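Local coordinates for fiber protein (Human adenovirus 14, PDB 3F0Y) that forms the trimeric knob of the adenovirus fiber, the domain that probably engages a cell-surface receptor, as species B knobs do with CD46, at residues Thr16-Thr19 against Gly20-Pro23. Numbering follows the deposited sequence.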
loop_
_atom_site.group_PDB
_atom_site.type_symbol
_atom_site.label_atom_id
_atom_site.label_comp_id
_atom_site.label_asym_id
_atom_site.label_seq_id
_atom_site.Cartn_x
_atom_site.Cartn_y
_atom_site.Cartn_z
ATOM N N THR A 16 -13.583 -10.342 5.004
ATOM C CA THR A 16 -12.405 -11.000 4.452
ATOM C C THR A 16 -12.815 -12.229 3.647
ATOM O O THR A 16 -13.665 -13.004 4.077
ATOM C CB THR A 16 -11.446 -11.447 5.572
ATOM O OG1 THR A 16 -10.887 -10.295 6.210
ATOM C CG2 THR A 16 -10.318 -12.312 5.019
ATOM N N LEU A 17 -12.218 -12.377 2.467
ATOM C CA LEU A 17 -12.320 -13.594 1.673
ATOM C C LEU A 17 -10.889 -14.037 1.412
ATOM O O LEU A 17 -10.136 -13.323 0.751
ATOM C CB LEU A 17 -13.049 -13.313 0.358
ATOM C CG LEU A 17 -13.347 -14.503 -0.553
ATOM C CD1 LEU A 17 -14.226 -15.524 0.155
ATOM C CD2 LEU A 17 -14.004 -14.028 -1.844
ATOM N N TRP A 18 -10.500 -15.193 1.946
ATOM C CA TRP A 18 -9.093 -15.592 1.901
ATOM C C TRP A 18 -8.863 -17.100 1.807
ATOM O O TRP A 18 -9.806 -17.889 1.831
ATOM C CB TRP A 18 -8.337 -14.980 3.096
ATOM C CG TRP A 18 -8.582 -15.613 4.440
ATOM C CD1 TRP A 18 -9.594 -16.457 4.790
ATOM C CD2 TRP A 18 -7.798 -15.417 5.624
ATOM N NE1 TRP A 18 -9.479 -16.815 6.109
ATOM C CE2 TRP A 18 -8.390 -16.185 6.649
ATOM C CE3 TRP A 18 -6.651 -14.671 5.916
ATOM C CZ2 TRP A 18 -7.873 -16.228 7.946
ATOM C CZ3 TRP A 18 -6.137 -14.713 7.204
ATOM C CH2 TRP A 18 -6.750 -15.488 8.204
ATOM N N THR A 19 -7.591 -17.472 1.692
ATOM C CA THR A 19 -7.164 -18.867 1.597
ATOM C C THR A 19 -6.891 -19.489 2.964
ATOM O O THR A 19 -6.693 -20.701 3.068
ATOM C CB THR A 19 -5.849 -18.964 0.807
ATOM O OG1 THR A 19 -4.867 -18.125 1.430
ATOM C CG2 THR A 19 -6.049 -18.532 -0.634
ATOM N N GLY A 20 -6.860 -18.656 4.003
ATOM C CA GLY A 20 -6.394 -19.070 5.320
ATOM C C GLY A 20 -4.890 -18.896 5.407
ATOM O O GLY A 20 -4.220 -18.696 4.389
ATOM N N VAL A 21 -4.360 -18.970 6.624
ATOM C CA VAL A 21 -2.930 -18.786 6.861
ATOM C C VAL A 21 -2.189 -20.119 6.769
ATOM O O VAL A 21 -2.566 -21.089 7.427
ATOM C CB VAL A 21 -2.671 -18.164 8.248
ATOM C CG1 VAL A 21 -1.183 -17.946 8.469
ATOM C CG2 VAL A 21 -3.430 -16.855 8.392
ATOM N N ASN A 22 -1.141 -20.151 5.947
ATOM C CA ASN A 22 -0.266 -21.317 5.802
ATOM C C ASN A 22 -1.022 -22.649 5.807
ATOM O O ASN A 22 -0.956 -23.404 6.785
ATOM C CB ASN A 22 0.813 -21.304 6.893
ATOM C CG ASN A 22 1.916 -22.323 6.643
ATOM O OD1 ASN A 22 2.404 -22.467 5.520
ATOM N ND2 ASN A 22 2.320 -23.028 7.696
ATOM N N PRO A 23 -1.752 -22.941 4.716
ATOM C CA PRO A 23 -2.450 -24.224 4.615
ATOM C C PRO A 23 -1.489 -25.401 4.774
ATOM O O PRO A 23 -0.320 -25.296 4.403
ATOM C CB PRO A 23 -3.043 -24.200 3.202
ATOM C CG PRO A 23 -3.103 -22.766 2.825
ATOM C CD PRO A 23 -1.967 -22.096 3.527
#
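W18 and G20 show how an indole can use the backbone of a glycine as a packing surface. The chain leaves the short strand 16-18 and bends at T19 into the loop leading to strand 39-48 of the knob's beta-sheet fold, bringing G20 back over the tryptophan ring. G20 takes a positive phi, which glycine adopts readily, and with no side chain it presents CA directly to the ring. The CA of G20 stands 3.8 Å from the centroid of the five-membered ring of W18, 12° off its normal, a CH-pi contact over the face. The backbone N of G20 lies over the same face, 3.5 Å from W18 CG. This overlap depends on the W18 chi1 of 75°, which sets CG between the backbone N and the carbonyl carbon and turns the indole along the outgoing chain. The methyl CG2 of T16 rests on the opposite face, nearer the rim. The six-membered ring meets V21 obliquely, with CG2 of V21 3.6 Å from W18 CH2.

At the bend itself, T19 OG1 donates to the carbonyl O of G20 over 3.1 Å, in the carbonyl plane on a lone pair with a C=O...donor angle of 135°. The same hydroxyl accepts from the backbone N of L43, while W18 NE1 bonds to the carbonyl O of N106. With G20 over one face and the T16 methyl on the other, the chemistry is consistent with an indole held mainly by its own chain, beside a neighbouring subunit whose A50 also packs on W18.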